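Local coordinates for lactate racemase apoprotein (Thermoanaerobacterium thermosaccharolyticum, PDB 2YJG) that interconverts the D- and L-isomers of lactate, using a nickel pincer complex derived from nicotinic acid mononucleotide as its cofactor, at residues Ile4-Gly9 with Ile412-Asp417; Met37-Ile42 with His245-Ala250; Asn98-Ile103 with Gln129-Asp134. One frame throughout, in Å; residues are numbered along the deposited sequence.

In the fold
Along the chain the segments come in the order 4-9, 37-42, 98-103, 129-134, 245-250 and 412-417. Each contact thus encloses the next. Interactions 2 and 3 share one mixed six-stranded sheet, at its opposite edges within the chain: 247-253 carries interaction 2, and interaction 3 pairs 129-132 with 99-104. Their centres are about 24 Å apart. Interaction 1 lies in the other half, beside a parallel six-stranded sheet. Its centre is about 27 Å from that of interaction 2 and about 40 Å from that of interaction 3, across the chain centre. Interaction 1 joins the first residues to the C-terminal half, while interaction 3 lies at the homodimer interface.

Interaction 1: residues Ile4-Gly9 with Ile412-Asp417; sequences IEIPYG and INVIPD
I6 and P416 bring the two backbones closest, with their CA atoms 5.2 Å apart. At P7 and D417 the CA-CA distance has already grown to 6.8 Å. The segments do not pair as strands, and their backbones share no hydrogen bonds. Contact is made mainly by the side chains of strand 4-8 with V414 and P416.

P416 is the centre of the contact. I6 crosses it at about a right angle, and its CD1 lies 3.6 Å from P416 CA. The same methyl also meets the ring at CB. Two bends take it there: chi1 is -59° and chi2 is -70°. P416 CB also rests 3.8 Å from the carbonyl oxygen of E5. On the next residue, P7 brings CD to the P416 carbonyl, 3.3 Å from P416 O. This oxygen accepts a hydrogen bond from the S283 hydroxyl, so it has a polar partner.

Further back, I4 and V414 reach toward each other tip to tip. I4 CD1 and V414 CG1 are 3.8 Å apart. The I4 rotamer (chi1 66°) turns CG1 so that it carries CD1 to V414. I25 of strand 22-25 touches I4, V414 and P416, and so closes a small apolar cluster.

Strand 4-8 has its backbone partners in strand 11-16: I4 pairs with F15 and I6 with L13. G9, at positive phi, begins the turn between them. The arrangement is a beta hairpin laid by its apolar side chains against a six-stranded parallel alpha/beta sheet, in which 412-415 lies between strands 22-25 and 279-283.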
loop_
_atom_site.group_PDB
_atom_site.type_symbol
_atom_site.label_atom_id
_atom_site.label_comp_id
_atom_site.label_asym_id
_atom_site.label_seq_id
_atom_site.Cartn_x
_atom_site.Cartn_y
_atom_site.Cartn_z
ATOM N N ILE A 4 19.798 -8.519 39.524
ATOM C CA ILE A 4 19.215 -9.162 38.346
ATOM C C ILE A 4 18.312 -8.145 37.611
ATOM O O ILE A 4 17.628 -7.384 38.254
ATOM C CB ILE A 4 18.437 -10.496 38.744
ATOM C CG1 ILE A 4 17.224 -10.193 39.595
ATOM C CG2 ILE A 4 19.351 -11.474 39.537
ATOM C CD1 ILE A 4 16.210 -11.338 39.748
ATOM N N GLU A 5 18.431 -8.052 36.289
ATOM C CA GLU A 5 17.576 -7.209 35.487
ATOM C C GLU A 5 16.554 -8.119 34.785
ATOM O O GLU A 5 16.933 -9.065 34.092
ATOM C CB GLU A 5 18.331 -6.414 34.452
ATOM C CG GLU A 5 19.164 -5.245 34.984
ATOM C CD GLU A 5 19.520 -4.227 33.881
ATOM O OE1 GLU A 5 19.343 -4.534 32.673
ATOM O OE2 GLU A 5 19.958 -3.107 34.235
ATOM N N ILE A 6 15.283 -7.818 35.027
ATOM C CA ILE A 6 14.100 -8.595 34.547
ATOM C C ILE A 6 13.253 -7.688 33.635
ATOM O O ILE A 6 12.773 -6.644 34.082
ATOM C CB ILE A 6 13.286 -9.021 35.771
ATOM C CG1 ILE A 6 14.185 -9.884 36.693
ATOM C CG2 ILE A 6 11.998 -9.747 35.453
ATOM C CD1 ILE A 6 14.527 -11.218 36.173
ATOM N N PRO A 7 13.134 -8.034 32.367
ATOM C CA PRO A 7 12.396 -7.339 31.329
ATOM C C PRO A 7 10.961 -7.203 31.768
ATOM O O PRO A 7 10.407 -8.127 32.342
ATOM C CB PRO A 7 12.491 -8.280 30.159
ATOM C CG PRO A 7 13.605 -9.157 30.464
ATOM C CD PRO A 7 13.896 -9.165 31.836
ATOM N N TYR A 8 10.383 -6.035 31.548
ATOM C CA TYR A 8 9.059 -5.695 32.104
ATOM C C TYR A 8 8.589 -4.446 31.400
ATOM O O TYR A 8 9.190 -3.362 31.558
ATOM C CB TYR A 8 9.143 -5.437 33.618
ATOM C CG TYR A 8 7.804 -5.141 34.273
ATOM C CD1 TYR A 8 7.286 -3.847 34.339
ATOM C CD2 TYR A 8 7.022 -6.168 34.780
ATOM C CE1 TYR A 8 6.002 -3.605 34.877
ATOM C CE2 TYR A 8 5.757 -5.921 35.354
ATOM C CZ TYR A 8 5.276 -4.637 35.442
ATOM O OH TYR A 8 4.025 -4.399 36.020
ATOM N N GLY A 9 7.543 -4.595 30.597
ATOM C CA GLY A 9 6.987 -3.507 29.896
ATOM C C GLY A 9 8.067 -2.875 29.056
ATOM O O GLY A 9 8.780 -3.587 28.355
ATOM N N ILE A 412 16.342 -20.535 44.609
ATOM C CA ILE A 412 15.446 -19.940 43.653
ATOM C C ILE A 412 16.092 -20.033 42.324
ATOM O O ILE A 412 17.277 -19.665 42.153
ATOM C CB ILE A 412 15.242 -18.415 43.930
ATOM C CG1 ILE A 412 14.680 -18.165 45.319
ATOM C CG2 ILE A 412 14.326 -17.741 42.879
ATOM C CD1 ILE A 412 14.876 -16.701 45.782
ATOM N N ASN A 413 15.329 -20.482 41.343
ATOM C CA ASN A 413 15.786 -20.440 39.988
ATOM C C ASN A 413 15.411 -19.089 39.391
ATOM O O ASN A 413 14.258 -18.711 39.466
ATOM C CB ASN A 413 15.157 -21.578 39.159
ATOM C CG ASN A 413 15.926 -22.907 39.217
ATOM O OD1 ASN A 413 15.337 -23.993 39.020
ATOM N ND2 ASN A 413 17.226 -22.833 39.398
ATOM N N VAL A 414 16.337 -18.390 38.731
ATOM C CA VAL A 414 16.040 -17.105 38.049
ATOM C C VAL A 414 16.170 -17.258 36.570
ATOM O O VAL A 414 17.237 -17.600 36.063
ATOM C CB VAL A 414 16.982 -15.939 38.535
ATOM C CG1 VAL A 414 16.609 -14.596 37.824
ATOM C CG2 VAL A 414 16.877 -15.791 40.076
ATOM N N ILE A 415 15.079 -17.027 35.840
ATOM C CA ILE A 415 15.088 -17.157 34.407
ATOM C C ILE A 415 14.679 -15.772 33.903
ATOM O O ILE A 415 13.476 -15.500 33.775
ATOM C CB ILE A 415 14.047 -18.164 33.921
ATOM C CG1 ILE A 415 14.134 -19.488 34.734
ATOM C CG2 ILE A 415 14.214 -18.375 32.404
ATOM C CD1 ILE A 415 13.208 -20.623 34.219
ATOM N N PRO A 416 15.659 -14.893 33.632
ATOM C CA PRO A 416 15.253 -13.497 33.422
ATOM C C PRO A 416 14.311 -13.250 32.239
ATOM O O PRO A 416 13.444 -12.387 32.340
ATOM C CB PRO A 416 16.567 -12.726 33.252
ATOM C CG PRO A 416 17.705 -13.736 33.649
ATOM C CD PRO A 416 17.128 -15.099 33.662
ATOM N N ASP A 417 14.455 -14.009 31.163
ATOM C CA ASP A 417 13.526 -13.967 30.042
ATOM C C ASP A 417 12.897 -15.354 29.774
ATOM O O ASP A 417 13.499 -16.251 29.150
ATOM C CB ASP A 417 14.226 -13.444 28.822
ATOM C CG ASP A 417 13.282 -13.291 27.597
ATOM O OD1 ASP A 417 12.206 -13.937 27.548
ATOM O OD2 ASP A 417 13.639 -12.517 26.684
#

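Interaction 2: residues Met37-Ile42 with His245-Ala250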
loop_
_atom_site.group_PDB
_atom_site.type_symbol
_atom_site.label_atom_id
_atom_site.label_comp_id
_atom_site.label_asym_id
_atom_site.label_seq_id
_atom_site.Cartn_x
_atom_site.Cartn_y
_atom_site.Cartn_z
ATOM N N MET A 37 29.021 -10.327 9.160
ATOM C CA MET A 37 28.176 -10.412 7.949
ATOM C C MET A 37 26.949 -9.518 8.056
ATOM O O MET A 37 26.324 -9.430 9.109
ATOM C CB MET A 37 27.711 -11.851 7.700
ATOM C CG MET A 37 28.547 -12.629 6.702
ATOM S SD MET A 37 27.685 -14.122 6.109
ATOM C CE MET A 37 28.600 -14.417 4.591
ATOM N N SER A 38 26.596 -8.859 6.958
ATOM C CA SER A 38 25.361 -8.115 6.915
ATOM C C SER A 38 24.195 -9.106 6.988
ATOM O O SER A 38 24.353 -10.302 6.668
ATOM C CB SER A 38 25.249 -7.309 5.618
ATOM O OG SER A 38 25.267 -8.177 4.514
ATOM N N GLU A 39 23.026 -8.584 7.351
ATOM C CA GLU A 39 21.785 -9.379 7.318
ATOM C C GLU A 39 21.558 -9.931 5.921
ATOM O O GLU A 39 21.187 -11.084 5.719
ATOM C CB GLU A 39 20.601 -8.531 7.759
ATOM C CG GLU A 39 20.699 -7.998 9.206
ATOM C CD GLU A 39 19.462 -7.223 9.660
ATOM O OE1 GLU A 39 18.438 -7.848 9.969
ATOM O OE2 GLU A 39 19.472 -5.978 9.650
ATOM N N GLU A 40 21.832 -9.096 4.921
ATOM C CA GLU A 40 21.549 -9.487 3.557
ATOM C C GLU A 40 22.449 -10.661 3.151
ATOM O O GLU A 40 21.998 -11.594 2.530
ATOM C CB GLU A 40 21.672 -8.218 2.650
ATOM C CG GLU A 40 22.075 -8.417 1.216
ATOM C CD GLU A 40 22.478 -7.101 0.555
ATOM O OE1 GLU A 40 21.706 -6.113 0.663
ATOM O OE2 GLU A 40 23.584 -7.062 -0.041
ATOM N N ASP A 41 23.749 -10.591 3.502
ATOM C CA ASP A 41 24.670 -11.646 3.209
ATOM C C ASP A 41 24.350 -12.924 3.941
ATOM O O ASP A 41 24.645 -13.999 3.461
ATOM C CB ASP A 41 26.124 -11.201 3.493
ATOM C CG ASP A 41 26.668 -10.274 2.385
ATOM O OD1 ASP A 41 26.084 -10.233 1.313
ATOM O OD2 ASP A 41 27.630 -9.537 2.620
ATOM N N ILE A 42 23.767 -12.835 5.127
ATOM C CA ILE A 42 23.408 -14.079 5.838
ATOM C C ILE A 42 22.321 -14.772 5.049
ATOM O O ILE A 42 22.368 -15.975 4.836
ATOM C CB ILE A 42 22.943 -13.774 7.268
ATOM C CG1 ILE A 42 24.133 -13.376 8.122
ATOM C CG2 ILE A 42 22.254 -14.964 7.850
ATOM C CD1 ILE A 42 23.742 -12.935 9.451
ATOM N N HIS A 245 15.300 -7.765 16.375
ATOM C CA HIS A 245 14.777 -8.215 15.079
ATOM C C HIS A 245 15.815 -8.212 13.972
ATOM O O HIS A 245 15.466 -8.350 12.817
ATOM C CB HIS A 245 13.514 -7.469 14.597
ATOM C CG HIS A 245 12.338 -7.562 15.522
ATOM N ND1 HIS A 245 12.267 -8.457 16.570
ATOM C CD2 HIS A 245 11.166 -6.876 15.538
ATOM C CE1 HIS A 245 11.112 -8.304 17.202
ATOM N NE2 HIS A 245 10.425 -7.356 16.593
ATOM N N LYS A 246 17.094 -8.113 14.323
ATOM C CA LYS A 246 18.193 -8.308 13.374
ATOM C C LYS A 246 18.416 -9.788 13.037
ATOM O O LYS A 246 18.440 -10.655 13.935
ATOM C CB LYS A 246 19.493 -7.697 13.953
ATOM C CG LYS A 246 20.694 -7.788 13.057
ATOM C CD LYS A 246 22.018 -8.010 13.852
ATOM C CE LYS A 246 23.188 -8.397 12.875
ATOM N NZ LYS A 246 23.437 -9.865 12.531
ATOM N N ILE A 247 18.563 -10.084 11.742
ATOM C CA ILE A 247 18.849 -11.445 11.286
ATOM C C ILE A 247 20.238 -11.803 11.733
ATOM O O ILE A 247 21.163 -11.026 11.464
ATOM C CB ILE A 247 18.754 -11.587 9.736
ATOM C CG1 ILE A 247 17.299 -11.364 9.303
ATOM C CG2 ILE A 247 19.273 -12.952 9.258
ATOM C CD1 ILE A 247 17.106 -11.178 7.766
ATOM N N VAL A 248 20.369 -12.936 12.425
ATOM C CA VAL A 248 21.663 -13.491 12.895
ATOM C C VAL A 248 22.048 -14.833 12.273
ATOM O O VAL A 248 23.225 -15.264 12.311
ATOM C CB VAL A 248 21.731 -13.544 14.433
ATOM C CG1 VAL A 248 21.639 -12.166 15.008
ATOM C CG2 VAL A 248 20.636 -14.449 14.997
ATOM N N ASN A 249 21.085 -15.506 11.667
ATOM C CA ASN A 249 21.300 -16.701 10.884
ATOM C C ASN A 249 20.068 -16.904 9.979
ATOM O O ASN A 249 19.009 -16.301 10.177
ATOM C CB ASN A 249 21.501 -17.931 11.791
ATOM C CG ASN A 249 22.449 -19.012 11.204
ATOM O OD1 ASN A 249 22.707 -19.116 9.996
ATOM N ND2 ASN A 249 22.934 -19.849 12.088
ATOM N N ALA A 250 20.214 -17.832 9.070
ATOM C CA ALA A 250 19.230 -18.148 8.060
ATOM C C ALA A 250 19.450 -19.517 7.470
ATOM O O ALA A 250 20.624 -19.973 7.302
ATOM C CB ALA A 250 19.238 -17.065 6.955
HETATM O O HOH W 1 15.971 -7.052 10.434
HETATM O O HOH W 2 23.223 -18.242 6.437
#
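The E39 carboxylate has one face turned to K246 and I247. K246 CG sits over this face, 3.7 Å from E39 CD. From the same side the amide of I247 donates to E39 OE1, at 2.9 Å. The bond is nearly straight (172°), but it meets the oxygen 37° out of the carboxylate plane. Water 1 gives OE1 a second bond, at 2.6 Å, and also donates to H245 O. The contact sets the first turn of helix 39-48 against strand 247-253, an outermost strand of the mixed sheet in the N-terminal half.

The helix start is capped. S38 is the N-cap, and its OG accepts from D41 N. The strand carries a classic beta bulge: V248 and N249 both face V240 of the neighbouring strand. At N249 the side-chain OD1 turns back to accept from A250 N.

I42 is the apolar centre, one helical turn after S38. With CG2 anti to its backbone N (chi1 -73°), this branch points into the strand. It lies 3.9 Å from I247 CG2 and also touches A250 CB and the backbone of N249. The other branch ends in CD1, 3.7 Å from V248 O. I247 extends this core to V43 of the same helix and to I81 of helix 79-91.

K246 is bent at chi2 and chi4. Its NZ turns back to I247 O, at 2.8 Å, and makes no salt bridge with E39. The side chain of H245 touches P76 and is about 8 Å from that of R75, which by similarity binds the cofactor. Water 2 donates to I42 O at 2.9 Å and also to A250 O.

Interaction 3: residues Asn98-Ile103 with Gln129-Asp134; sequences NVKILI and QFVVHD
I101 lies alongside F130, and both side chains point the same way from neighbouring strands. Its CB stands over one face of the F130 ring, 4.1 Å from the centroid. It is 21° off the ring normal, a CH-pi contact set toward the rim. CG2 meets the ring at CE2, at 3.5 Å. CG1 takes the place beside the backbone N (chi1 -60°) and passes near Q129 O. From there CD1 continues along the ring and ends 3.8 Å from F130 CZ.

The same ring is met at its edge by I103, whose CD1 lies in the ring plane, 3.9 Å from F130 CD2. F120 brings a second ring against it. M116 of helix 113-120 also packs on F130.

Strands 99-104 and 129-132 are parallel neighbours joined through helices 113-120 and 122-127, a beta-alpha-beta crossover. The axes of the two short strand segments differ by 30° in direction. Q129 O accepts from I101 N at 2.7 Å. I101 O then takes V131 N, and V131 O takes I103 N. The ladder runs on to H133, whose N donates to I103 O at 3.1 Å. The H133 ring is held by hydrogen bonds of ND1 with N156 ND2 and of NE2 with A191 O.

I103 also touches D72, which by similarity binds the nickel cofactor. On the face of K100 and L102, the L102 CD1 methyl rests 4.1 Å from V131 CG1. The nearest atom of the F130 side chain is about 5 Å from the magnesium ion, whose site is V125, E126 and E128. Backbone bonds from F130 reach the second subunit, and Q129 NE2 donates to N127 O of that subunit. Water 4 accepts from V99 N and may donate to Q129 OE1.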
loop_
_atom_site.group_PDB
_atom_site.type_symbol
_atom_site.label_atom_id
_atom_site.label_comp_id
_atom_site.label_asym_id
_atom_site.label_seq_id
_atom_site.Cartn_x
_atom_site.Cartn_y
_atom_site.Cartn_z
ATOM N N ASN A 98 5.510 -14.950 -12.699
ATOM C CA ASN A 98 4.450 -14.444 -11.888
ATOM C C ASN A 98 4.683 -14.908 -10.475
ATOM O O ASN A 98 4.778 -16.130 -10.209
ATOM C CB ASN A 98 3.115 -14.940 -12.357
ATOM C CG ASN A 98 2.800 -14.485 -13.716
ATOM O OD1 ASN A 98 2.645 -15.308 -14.627
ATOM N ND2 ASN A 98 2.781 -13.167 -13.906
ATOM N N VAL A 99 4.702 -13.954 -9.566
ATOM C CA VAL A 99 4.964 -14.260 -8.161
ATOM C C VAL A 99 3.936 -13.557 -7.302
ATOM O O VAL A 99 3.892 -12.335 -7.285
ATOM C CB VAL A 99 6.344 -13.851 -7.706
ATOM C CG1 VAL A 99 6.618 -14.339 -6.209
ATOM C CG2 VAL A 99 7.360 -14.417 -8.560
ATOM N N LYS A 100 3.124 -14.327 -6.591
ATOM C CA LYS A 100 2.154 -13.823 -5.644
ATOM C C LYS A 100 2.657 -13.998 -4.220
ATOM O O LYS A 100 3.185 -15.039 -3.881
ATOM C CB LYS A 100 0.802 -14.521 -5.810
ATOM C CG LYS A 100 -0.010 -13.856 -6.900
ATOM C CD LYS A 100 -1.369 -14.357 -7.051
ATOM C CE LYS A 100 -1.843 -14.035 -8.482
ATOM N NZ LYS A 100 -3.289 -14.154 -8.500
ATOM N N ILE A 101 2.490 -12.988 -3.387
ATOM C CA ILE A 101 2.951 -13.068 -2.022
ATOM C C ILE A 101 1.691 -13.176 -1.198
ATOM O O ILE A 101 0.918 -12.246 -1.137
ATOM C CB ILE A 101 3.847 -11.853 -1.676
ATOM C CG1 ILE A 101 5.072 -11.837 -2.607
ATOM C CG2 ILE A 101 4.360 -11.923 -0.278
ATOM C CD1 ILE A 101 5.824 -10.522 -2.630
ATOM N N LEU A 102 1.526 -14.305 -0.547
ATOM C CA LEU A 102 0.318 -14.634 0.213
ATOM C C LEU A 102 0.648 -14.468 1.678
ATOM O O LEU A 102 1.527 -15.162 2.177
ATOM C CB LEU A 102 -0.036 -16.101 -0.039
ATOM C CG LEU A 102 -1.278 -16.687 0.667
ATOM C CD1 LEU A 102 -2.571 -15.785 0.544
ATOM C CD2 LEU A 102 -1.486 -18.084 0.210
ATOM N N ILE A 103 -0.073 -13.578 2.368
ATOM C CA ILE A 103 0.182 -13.267 3.790
ATOM C C ILE A 103 -0.563 -14.298 4.653
ATOM O O ILE A 103 -1.789 -14.417 4.551
ATOM C CB ILE A 103 -0.302 -11.860 4.154
ATOM C CG1 ILE A 103 0.335 -10.803 3.267
ATOM C CG2 ILE A 103 -0.054 -11.529 5.642
ATOM C CD1 ILE A 103 1.796 -10.713 3.421
ATOM N N GLN A 129 2.640 -8.391 -6.165
ATOM C CA GLN A 129 1.296 -8.918 -5.925
ATOM C C GLN A 129 1.121 -9.550 -4.553
ATOM O O GLN A 129 1.515 -10.694 -4.356
ATOM C CB GLN A 129 0.947 -9.987 -6.983
ATOM C CG GLN A 129 0.874 -9.435 -8.427
ATOM C CD GLN A 129 0.383 -10.451 -9.410
ATOM O OE1 GLN A 129 1.144 -11.300 -9.876
ATOM N NE2 GLN A 129 -0.911 -10.402 -9.724
ATOM N N PHE A 130 0.525 -8.814 -3.636
ATOM C CA PHE A 130 0.234 -9.267 -2.297
ATOM C C PHE A 130 -1.232 -9.638 -2.204
ATOM O O PHE A 130 -2.069 -8.922 -2.700
ATOM C CB PHE A 130 0.506 -8.152 -1.258
ATOM C CG PHE A 130 1.942 -8.022 -0.899
ATOM C CD1 PHE A 130 2.800 -7.225 -1.665
ATOM C CD2 PHE A 130 2.456 -8.685 0.208
ATOM C CE1 PHE A 130 4.157 -7.132 -1.341
ATOM C CE2 PHE A 130 3.790 -8.591 0.533
ATOM C CZ PHE A 130 4.647 -7.807 -0.226
ATOM N N VAL A 131 -1.502 -10.737 -1.537
ATOM C CA VAL A 131 -2.829 -11.236 -1.305
ATOM C C VAL A 131 -2.894 -11.615 0.163
ATOM O O VAL A 131 -1.945 -12.191 0.695
ATOM C CB VAL A 131 -3.052 -12.478 -2.197
ATOM C CG1 VAL A 131 -4.426 -13.112 -1.987
ATOM C CG2 VAL A 131 -2.847 -12.120 -3.686
ATOM N N VAL A 132 -4.032 -11.340 0.813
ATOM C CA VAL A 132 -4.177 -11.575 2.247
ATOM C C VAL A 132 -5.034 -12.834 2.466
ATOM O O VAL A 132 -6.121 -12.974 1.877
ATOM C CB VAL A 132 -4.773 -10.327 2.978
ATOM C CG1 VAL A 132 -4.952 -10.592 4.407
ATOM C CG2 VAL A 132 -3.892 -9.074 2.786
ATOM N N HIS A 133 -4.529 -13.786 3.259
ATOM C CA HIS A 133 -5.268 -14.989 3.542
ATOM C C HIS A 133 -6.444 -14.626 4.405
ATOM O O HIS A 133 -6.300 -13.845 5.367
ATOM C CB HIS A 133 -4.409 -15.978 4.334
ATOM C CG HIS A 133 -5.136 -17.218 4.740
ATOM N ND1 HIS A 133 -5.689 -18.097 3.833
ATOM C CD2 HIS A 133 -5.402 -17.722 5.966
ATOM C CE1 HIS A 133 -6.278 -19.081 4.492
ATOM N NE2 HIS A 133 -6.111 -18.875 5.785
ATOM N N ASP A 134 -7.588 -15.231 4.102
ATOM C CA ASP A 134 -8.768 -15.084 4.987
ATOM C C ASP A 134 -9.268 -16.502 5.313
ATOM O O ASP A 134 -9.812 -17.239 4.470
ATOM C CB ASP A 134 -9.829 -14.231 4.315
ATOM C CG ASP A 134 -11.081 -14.079 5.129
ATOM O OD1 ASP A 134 -11.145 -14.511 6.335
ATOM O OD2 ASP A 134 -12.027 -13.517 4.503
HETATM O O HOH W 3 4.462 -9.999 -7.932
HETATM O O HOH W 4 4.209 -10.970 -10.307
#